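Local coordinates for protein putative immunoglobulin A1 protease (Bacteroides ovatus, PDB 3N6Z) that is of unconfirmed function but is probably a protease, perhaps of immunoglobulin A1, with a body of parallel beta strands wound as a solenoid, at residues Ser63-Gly68 with Tyr98-Asp103; Ser139-Arg144 with Glu176-Gly181; Tyr300-Ile305 with Lys332-Leu337. One frame throughout, in Å; residues are numbered along the deposited sequence.

How the contacts relate
The three contacts follow one another along the chain and along the body of the beta solenoid. Contact 1 lies near its N-terminal end, contact 2 further along and contact 3 at the far end, on the opposite side of the chain's centre from contact 1. Centres of contacts 1 and 2 are 24 Å apart and those of contacts 2 and 3 are 28 Å apart, while 40 Å separates 1 from 3. None touches another: the nearest atoms of contacts 2 and 3 are about 18 Å apart. A sulfate, probably from the crystallisation liquor, is held by Arg-144 at the edge of contact 2; nothing here identifies an active site.

Contact 1: residues Ser63-Gly68 with Tyr98-Asp103; sequences SVLKSG and YEIDFD
Leu-65 lies across the ring of Tyr-98, and these two residues bury most of the surface in this small contact. The CB of Leu-65 stands over one face of the ring in a CH-pi contact, 3.7 Å from the ring centroid and 18° off its normal. Its CD1 stays over that same face but further across, 3.6 Å from Tyr-98 CD2, and the two side chains cross at about a right angle. The other methyl turns to the strand: Leu-65 CD2 is 3.8 Å from Ile-100 CG1, so the forked end of the leucine touches both the tyrosine and the isoleucine. With CG of Tyr-98 anti to its own carbonyl carbon (chi1 -59°), the ring lies alongside the passing backbone, which meets its edge in plane; Ser-67 N comes within 3.5 Å of Tyr-98 CE1.

No direct hydrogen bond joins the segments; water does that work. One water accepts from Lys-66 N at 3.0 Å and can donate to Glu-99 O, while a second accepts from Glu-99 N and can donate to Lys-66 O at 2.8 Å. The loop is therefore held to the strand's approach by an apolar patch and two bridging waters.

The segment 63-68 leaves helix 61-64, and Leu-65 also touches Phe-73 of strand 71-75. That strand pairs in parallel with strand 100-105, which is flanked on its other side by strand 125-131.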
loop_
_atom_site.group_PDB
_atom_site.type_symbol
_atom_site.label_atom_id
_atom_site.label_comp_id
_atom_site.label_asym_id
_atom_site.label_seq_id
_atom_site.Cartn_x
_atom_site.Cartn_y
_atom_site.Cartn_z
ATOM N N SER A 63 -14.422 -11.441 13.358
ATOM C CA SER A 63 -15.010 -12.181 14.484
ATOM C C SER A 63 -13.992 -13.065 15.203
ATOM O O SER A 63 -14.259 -13.521 16.288
ATOM C CB SER A 63 -16.174 -13.033 13.969
ATOM O OG SER A 63 -17.080 -12.246 13.168
ATOM N N VAL A 64 -12.851 -13.340 14.558
ATOM C CA VAL A 64 -11.873 -14.297 15.113
ATOM C C VAL A 64 -10.508 -13.671 15.420
ATOM O O VAL A 64 -9.558 -14.358 15.820
ATOM C CB VAL A 64 -11.723 -15.545 14.188
ATOM C CG1 VAL A 64 -13.014 -16.350 14.140
ATOM C CG2 VAL A 64 -11.174 -15.149 12.809
ATOM N N LEU A 65 -10.401 -12.346 15.288
ATOM C CA LEU A 65 -9.211 -11.606 15.729
ATOM C C LEU A 65 -9.043 -11.740 17.259
ATOM O O LEU A 65 -10.037 -11.905 17.991
ATOM C CB LEU A 65 -9.291 -10.163 15.318
ATOM C CG LEU A 65 -9.322 -9.901 13.797
ATOM C CD1 LEU A 65 -9.543 -8.412 13.525
ATOM C CD2 LEU A 65 -8.031 -10.445 13.075
ATOM N N LYS A 66 -7.813 -11.691 17.731
ATOM C CA LYS A 66 -7.483 -11.862 19.158
ATOM C C LYS A 66 -6.526 -10.762 19.597
ATOM O O LYS A 66 -5.465 -10.551 19.004
ATOM C CB LYS A 66 -6.872 -13.233 19.407
ATOM C CG LYS A 66 -7.814 -14.398 19.151
ATOM C CD LYS A 66 -7.161 -15.767 19.257
ATOM C CE LYS A 66 -6.819 -16.129 20.667
ATOM N NZ LYS A 66 -6.255 -17.543 20.709
ATOM N N SER A 67 -6.919 -10.027 20.631
ATOM C CA SER A 67 -6.115 -8.932 21.163
ATOM C C SER A 67 -4.766 -9.386 21.755
ATOM O O SER A 67 -3.807 -8.626 21.790
ATOM C CB SER A 67 -6.925 -8.159 22.217
ATOM O OG SER A 67 -7.216 -8.953 23.360
ATOM N N GLY A 68 -4.717 -10.625 22.211
ATOM C CA GLY A 68 -3.516 -11.196 22.843
ATOM C C GLY A 68 -2.496 -11.908 21.965
ATOM O O GLY A 68 -1.383 -12.193 22.430
ATOM N N TYR A 98 -5.014 -5.933 17.248
ATOM C CA TYR A 98 -5.058 -7.204 16.525
ATOM C C TYR A 98 -3.921 -7.337 15.529
ATOM O O TYR A 98 -3.957 -6.695 14.474
ATOM C CB TYR A 98 -6.385 -7.288 15.769
ATOM C CG TYR A 98 -7.617 -7.201 16.649
ATOM C CD1 TYR A 98 -7.762 -8.018 17.764
ATOM C CD2 TYR A 98 -8.628 -6.326 16.350
ATOM C CE1 TYR A 98 -8.905 -7.962 18.552
ATOM C CE2 TYR A 98 -9.771 -6.264 17.112
ATOM C CZ TYR A 98 -9.909 -7.081 18.218
ATOM O OH TYR A 98 -11.046 -7.055 18.988
ATOM N N GLU A 99 -2.974 -8.235 15.817
ATOM C CA GLU A 99 -1.918 -8.587 14.894
ATOM C C GLU A 99 -2.440 -9.641 13.913
ATOM O O GLU A 99 -3.220 -10.532 14.293
ATOM C CB GLU A 99 -0.696 -9.114 15.636
ATOM C CG GLU A 99 -0.051 -8.071 16.550
ATOM C CD GLU A 99 0.943 -8.665 17.513
ATOM O OE1 GLU A 99 1.595 -9.679 17.152
ATOM O OE2 GLU A 99 1.096 -8.091 18.610
ATOM N N ILE A 100 -1.981 -9.550 12.669
ATOM C CA ILE A 100 -2.502 -10.382 11.584
ATOM C C ILE A 100 -1.391 -10.872 10.678
ATOM O O ILE A 100 -0.466 -10.129 10.336
ATOM C CB ILE A 100 -3.545 -9.603 10.731
ATOM C CG1 ILE A 100 -4.758 -9.211 11.572
ATOM C CG2 ILE A 100 -3.961 -10.413 9.482
ATOM C CD1 ILE A 100 -5.687 -8.183 10.904
ATOM N N ASP A 101 -1.449 -12.154 10.345
ATOM C CA ASP A 101 -0.655 -12.759 9.275
ATOM C C ASP A 101 -1.640 -13.165 8.190
ATOM O O ASP A 101 -2.500 -13.984 8.421
ATOM C CB ASP A 101 0.156 -13.969 9.764
ATOM C CG ASP A 101 1.123 -14.450 8.725
ATOM O OD1 ASP A 101 0.683 -15.202 7.840
ATOM O OD2 ASP A 101 2.301 -14.047 8.768
ATOM N N PHE A 102 -1.484 -12.583 7.006
ATOM C CA PHE A 102 -2.382 -12.817 5.888
ATOM C C PHE A 102 -1.579 -13.260 4.667
ATOM O O PHE A 102 -0.674 -12.553 4.223
ATOM C CB PHE A 102 -3.166 -11.531 5.569
ATOM C CG PHE A 102 -4.274 -11.730 4.553
ATOM C CD1 PHE A 102 -4.015 -11.683 3.200
ATOM C CD2 PHE A 102 -5.565 -12.015 4.974
ATOM C CE1 PHE A 102 -5.017 -11.871 2.266
ATOM C CE2 PHE A 102 -6.563 -12.231 4.075
ATOM C CZ PHE A 102 -6.288 -12.138 2.708
ATOM N N ASP A 103 -1.911 -14.435 4.149
ATOM C CA ASP A 103 -1.296 -14.959 2.934
ATOM C C ASP A 103 -2.386 -15.155 1.888
ATOM O O ASP A 103 -3.247 -16.011 2.038
ATOM C CB ASP A 103 -0.579 -16.283 3.235
ATOM C CG ASP A 103 0.137 -16.860 2.030
ATOM O OD1 ASP A 103 0.256 -16.172 0.983
ATOM O OD2 ASP A 103 0.616 -18.013 2.164
HETATM O O HOH W 1 -5.380 -10.749 16.176
HETATM O O HOH W 2 -2.977 -9.329 18.583
#

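Contact 2: residues Ser139-Arg144 with Glu176-Gly181; sequences SVSSAR and EVIGSG. With SO4 (sulfate ion), chain B.
Ser-139 OG is set anti to the backbone N, while CG of Glu-176 sits between its own backbone N and carbonyl carbon (chi1 65°) and the chain runs out extended; together these torsions bring the hydroxyl to the carboxylate. Ser-139 OG donates to Glu-176 OE2 at 2.6 Å, meeting it on the anti side and 27° out of the carboxylate plane.

On the opposite face of the sheet Val-140 and Val-177 lie side by side, pointing the same way, with their CG2 methyls 4.0 Å apart. The strands themselves run parallel, and three backbone bonds tie them: Val-140 N to Glu-176 O, Ile-178 N to Val-140 O, and Ser-142 N to Ile-178 O, the last at 2.8 Å.

Past Ser-142 direct pairing gives way to water. One water donates to both Ser-142 O and Gly-179 O, and another joins Ala-143 O to Ser-180 OG. Ser-142 OG accepts from Arg-144 N at 3.0 Å, an ST turn, and also from Gln-145 N. Arg-144 grips the sulfate: NE donates to O3 at 2.8 Å, nearly straight at 169°, and NH2 to O2 at 3.1 Å, while Ala-143 CB lies over one face of the guanidinium.

Parallel strands in register, 138-141 between 113-114 and 176-179, with successive strands stacked in chain order, are the mark of a beta solenoid.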
loop_
_atom_site.group_PDB
_atom_site.type_symbol
_atom_site.label_atom_id
_atom_site.label_comp_id
_atom_site.label_asym_id
_atom_site.label_seq_id
_atom_site.Cartn_x
_atom_site.Cartn_y
_atom_site.Cartn_z
ATOM N N SER A 139 -12.001 0.162 -4.028
ATOM C CA SER A 139 -12.319 1.578 -3.862
ATOM C C SER A 139 -12.403 1.896 -2.386
ATOM O O SER A 139 -13.287 1.403 -1.686
ATOM C CB SER A 139 -13.643 1.936 -4.533
ATOM O OG SER A 139 -13.977 3.295 -4.308
ATOM N N VAL A 140 -11.474 2.719 -1.913
ATOM C CA VAL A 140 -11.430 3.131 -0.502
ATOM C C VAL A 140 -11.423 4.650 -0.455
ATOM O O VAL A 140 -10.759 5.322 -1.256
ATOM C CB VAL A 140 -10.239 2.540 0.324
ATOM C CG1 VAL A 140 -10.329 1.006 0.327
ATOM C CG2 VAL A 140 -8.878 3.056 -0.187
ATOM N N SER A 141 -12.152 5.209 0.508
ATOM C CA SER A 141 -12.308 6.657 0.599
ATOM C C SER A 141 -12.422 7.117 2.046
ATOM O O SER A 141 -13.082 6.459 2.841
ATOM C CB SER A 141 -13.544 7.099 -0.191
ATOM O OG SER A 141 -13.638 8.507 -0.218
ATOM N N SER A 142 -11.812 8.260 2.334
ATOM C CA SER A 142 -11.982 8.950 3.619
ATOM C C SER A 142 -11.896 10.439 3.399
ATOM O O SER A 142 -11.049 10.887 2.637
ATOM C CB SER A 142 -10.892 8.528 4.610
ATOM O OG SER A 142 -10.970 9.322 5.785
ATOM N N ALA A 143 -12.781 11.196 4.052
ATOM C CA ALA A 143 -12.720 12.673 4.080
ATOM C C ALA A 143 -11.900 13.195 5.235
ATOM O O ALA A 143 -11.728 14.396 5.362
ATOM C CB ALA A 143 -14.140 13.263 4.176
ATOM N N ARG A 144 -11.411 12.311 6.086
ATOM C CA ARG A 144 -10.786 12.691 7.363
ATOM C C ARG A 144 -9.404 12.120 7.666
ATOM O O ARG A 144 -8.663 12.697 8.468
ATOM C CB ARG A 144 -11.713 12.272 8.524
ATOM C CG ARG A 144 -13.169 12.651 8.338
ATOM C CD ARG A 144 -13.411 14.150 8.315
ATOM N NE ARG A 144 -14.831 14.349 7.998
ATOM C CZ ARG A 144 -15.341 15.371 7.305
ATOM N NH1 ARG A 144 -14.570 16.373 6.860
ATOM N NH2 ARG A 144 -16.654 15.389 7.066
ATOM N N GLU A 176 -9.118 2.672 -6.842
ATOM C CA GLU A 176 -9.060 4.057 -6.411
ATOM C C GLU A 176 -8.942 4.210 -4.915
ATOM O O GLU A 176 -9.532 3.447 -4.144
ATOM C CB GLU A 176 -10.272 4.851 -6.893
ATOM C CG GLU A 176 -11.586 4.391 -6.306
ATOM C CD GLU A 176 -12.792 5.254 -6.682
ATOM O OE1 GLU A 176 -12.628 6.350 -7.241
ATOM O OE2 GLU A 176 -13.922 4.838 -6.380
ATOM N N VAL A 177 -8.152 5.219 -4.530
ATOM C CA VAL A 177 -7.950 5.643 -3.165
ATOM C C VAL A 177 -8.187 7.149 -3.124
ATOM O O VAL A 177 -7.533 7.909 -3.871
ATOM C CB VAL A 177 -6.435 5.452 -2.741
ATOM C CG1 VAL A 177 -6.199 6.029 -1.354
ATOM C CG2 VAL A 177 -6.033 4.051 -2.881
ATOM N N ILE A 178 -9.045 7.584 -2.187
ATOM C CA ILE A 178 -9.245 8.990 -1.869
ATOM C C ILE A 178 -9.015 9.141 -0.362
ATOM O O ILE A 178 -9.741 8.564 0.443
ATOM C CB ILE A 178 -10.645 9.506 -2.276
ATOM C CG1 ILE A 178 -10.862 9.289 -3.753
ATOM C CG2 ILE A 178 -10.792 11.006 -1.857
ATOM C CD1 ILE A 178 -12.283 9.574 -4.200
ATOM N N GLY A 179 -7.981 9.873 0.025
ATOM C CA GLY A 179 -7.677 10.122 1.420
ATOM C C GLY A 179 -7.663 11.589 1.759
ATOM O O GLY A 179 -7.853 12.441 0.900
ATOM N N SER A 180 -7.443 11.856 3.037
ATOM C CA SER A 180 -7.337 13.226 3.533
ATOM C C SER A 180 -6.192 13.285 4.538
ATOM O O SER A 180 -6.359 12.899 5.690
ATOM C CB SER A 180 -8.634 13.701 4.166
ATOM O OG SER A 180 -8.544 15.095 4.465
ATOM N N GLY A 181 -5.035 13.752 4.075
ATOM C CA GLY A 181 -3.834 13.836 4.898
ATOM C C GLY A 181 -2.769 12.830 4.536
ATOM O O GLY A 181 -1.575 13.046 4.800
HETATM S S SO4 B . -18.234 12.733 9.301
HETATM O O1 SO4 B . -18.169 12.935 10.766
HETATM O O2 SO4 B . -18.844 13.941 8.720
HETATM O O3 SO4 B . -16.885 12.540 8.723
HETATM O O4 SO4 B . -19.079 11.557 9.042
HETATM O O HOH W 3 -10.918 13.047 1.024
HETATM O O HOH W 4 -10.753 16.567 3.364
#

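Contact 3: residues Tyr300-Ile305 with Lys332-Leu337; sequences YACESI and KSAEEL
Leu-337 is the bump that fits between Tyr-300 and Cys-302, two residues of the strand. Its CD1 presses on Cys-302 CB at 3.6 Å, and its CD2 on Tyr-300 CB at 3.7 Å, so the two methyls of its fork divide between them. Tyr-300 also takes the aliphatic part of Lys-332, the pair lying side by side and pointing the same way. Bent at chi2 (-73°), the lysine chain brings both CG and CE to the ring, CG being 3.7 Å from Tyr-300 CD1. Were Tyr-300 cut back to an alanine, the lysine chain would probably lose the ring it lies along, with a gap opening beside it.

Farther on, Cys-302 SG approaches the start of the helix, near Ala-334 N, and Glu-303 reaches over Ser-333, with its OE2 3.7 Å from Ser-333 CB. A water accepts from Ala-334 N and donates to the same carboxylate oxygen at 2.7 Å. The backbones are joined by Lys-332 N to Ala-301 O and Glu-303 N to Lys-332 O, both 2.9 Å. Ser-333 and Glu-336 form a capping box: Ser-333 OG accepts from Glu-336 N, and Glu-336 OE1 from Ser-333 N, which comes from above the carboxylate plane.

Strand 330-332 is the outermost of its parallel sheet within the chain, alongside 299-302, whose other neighbour is 268-270. Helix 334-344 follows directly: its Ile-340 touches Tyr-300 and Lys-332, while Trp-271 meets Cys-302, Ala-334 and Leu-337.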
loop_
_atom_site.group_PDB
_atom_site.type_symbol
_atom_site.label_atom_id
_atom_site.label_comp_id
_atom_site.label_asym_id
_atom_site.label_seq_id
_atom_site.Cartn_x
_atom_site.Cartn_y
_atom_site.Cartn_z
ATOM N N TYR A 300 13.934 4.964 -10.626
ATOM C CA TYR A 300 13.669 5.340 -12.006
ATOM C C TYR A 300 12.303 5.943 -12.168
ATOM O O TYR A 300 11.410 5.756 -11.320
ATOM C CB TYR A 300 13.849 4.121 -12.959
ATOM C CG TYR A 300 15.189 3.465 -12.708
ATOM C CD1 TYR A 300 16.366 4.095 -13.101
ATOM C CD2 TYR A 300 15.279 2.277 -12.002
ATOM C CE1 TYR A 300 17.602 3.564 -12.769
ATOM C CE2 TYR A 300 16.519 1.721 -11.652
ATOM C CZ TYR A 300 17.688 2.374 -12.057
ATOM O OH TYR A 300 18.898 1.863 -11.703
ATOM N N ALA A 301 12.107 6.630 -13.281
ATOM C CA ALA A 301 10.803 7.150 -13.652
ATOM C C ALA A 301 10.636 7.039 -15.143
ATOM O O ALA A 301 11.579 7.290 -15.907
ATOM C CB ALA A 301 10.612 8.619 -13.207
ATOM N N CYS A 302 9.450 6.672 -15.617
ATOM C CA CYS A 302 9.254 6.650 -17.062
ATOM C C CYS A 302 9.353 8.062 -17.622
ATOM O O CYS A 302 8.808 9.018 -17.081
ATOM C CB CYS A 302 7.940 6.019 -17.480
ATOM S SG CYS A 302 7.936 5.577 -19.265
ATOM N N GLU A 303 10.069 8.168 -18.744
ATOM C CA GLU A 303 10.346 9.442 -19.401
ATOM C C GLU A 303 9.065 10.145 -19.858
ATOM O O GLU A 303 9.069 11.358 -20.048
ATOM C CB GLU A 303 11.279 9.216 -20.598
ATOM C CG GLU A 303 10.647 8.443 -21.721
ATOM C CD GLU A 303 11.609 7.979 -22.806
ATOM O OE1 GLU A 303 12.784 8.402 -22.771
ATOM O OE2 GLU A 303 11.130 7.220 -23.704
ATOM N N SER A 304 7.977 9.392 -20.018
ATOM C CA SER A 304 6.742 9.959 -20.553
ATOM C C SER A 304 5.701 10.366 -19.511
ATOM O O SER A 304 4.640 10.848 -19.899
ATOM C CB SER A 304 6.122 8.968 -21.519
ATOM O OG SER A 304 5.704 7.800 -20.843
ATOM N N ILE A 305 6.002 10.213 -18.209
ATOM C CA ILE A 305 5.019 10.664 -17.217
ATOM C C ILE A 305 4.893 12.185 -17.289
ATOM O O ILE A 305 5.850 12.901 -17.637
ATOM C CB ILE A 305 5.290 10.139 -15.777
ATOM C CG1 ILE A 305 6.546 10.749 -15.154
ATOM C CG2 ILE A 305 5.314 8.605 -15.775
ATOM C CD1 ILE A 305 6.803 10.259 -13.698
ATOM N N LYS A 332 13.849 6.692 -17.580
ATOM C CA LYS A 332 14.008 5.526 -18.427
ATOM C C LYS A 332 12.852 5.425 -19.426
ATOM O O LYS A 332 11.744 5.885 -19.158
ATOM C CB LYS A 332 14.053 4.243 -17.589
ATOM C CG LYS A 332 15.275 4.143 -16.659
ATOM C CD LYS A 332 16.529 3.848 -17.504
ATOM C CE LYS A 332 17.837 4.152 -16.803
ATOM N NZ LYS A 332 18.977 3.720 -17.663
ATOM N N SER A 333 13.097 4.752 -20.549
ATOM C CA SER A 333 12.040 4.442 -21.500
ATOM C C SER A 333 11.133 3.352 -20.934
ATOM O O SER A 333 11.543 2.602 -20.066
ATOM C CB SER A 333 12.594 3.984 -22.854
ATOM O OG SER A 333 13.235 2.740 -22.730
ATOM N N ALA A 334 9.965 3.200 -21.541
ATOM C CA ALA A 334 9.057 2.105 -21.188
ATOM C C ALA A 334 9.753 0.753 -21.354
ATOM O O ALA A 334 9.595 -0.133 -20.519
ATOM C CB ALA A 334 7.748 2.168 -22.029
ATOM N N GLU A 335 10.489 0.578 -22.466
ATOM C CA GLU A 335 11.148 -0.698 -22.731
ATOM C C GLU A 335 12.213 -0.979 -21.675
ATOM O O GLU A 335 12.301 -2.092 -21.135
ATOM C CB GLU A 335 11.777 -0.731 -24.129
ATOM C CG GLU A 335 12.421 -2.084 -24.477
ATOM C CD GLU A 335 13.257 -2.061 -25.775
ATOM O OE1 GLU A 335 13.191 -1.068 -26.543
ATOM O OE2 GLU A 335 14.000 -3.046 -26.006
ATOM N N GLU A 336 13.007 0.042 -21.358
ATOM C CA GLU A 336 14.009 -0.095 -20.297
ATOM C C GLU A 336 13.382 -0.447 -18.957
ATOM O O GLU A 336 13.903 -1.300 -18.236
ATOM C CB GLU A 336 14.859 1.161 -20.182
ATOM C CG GLU A 336 15.760 1.345 -21.426
ATOM C CD GLU A 336 16.259 2.766 -21.667
ATOM O OE1 GLU A 336 15.872 3.730 -20.944
ATOM O OE2 GLU A 336 17.055 2.935 -22.633
ATOM N N LEU A 337 12.317 0.248 -18.607
ATOM C CA LEU A 337 11.642 -0.015 -17.311
ATOM C C LEU A 337 11.087 -1.411 -17.220
ATOM O O LEU A 337 11.173 -2.042 -16.180
ATOM C CB LEU A 337 10.507 0.951 -17.064
ATOM C CG LEU A 337 10.827 2.296 -16.522
ATOM C CD1 LEU A 337 9.536 3.070 -16.284
ATOM C CD2 LEU A 337 11.684 2.221 -15.220
HETATM O O HOH W 5 9.174 5.318 -23.408
#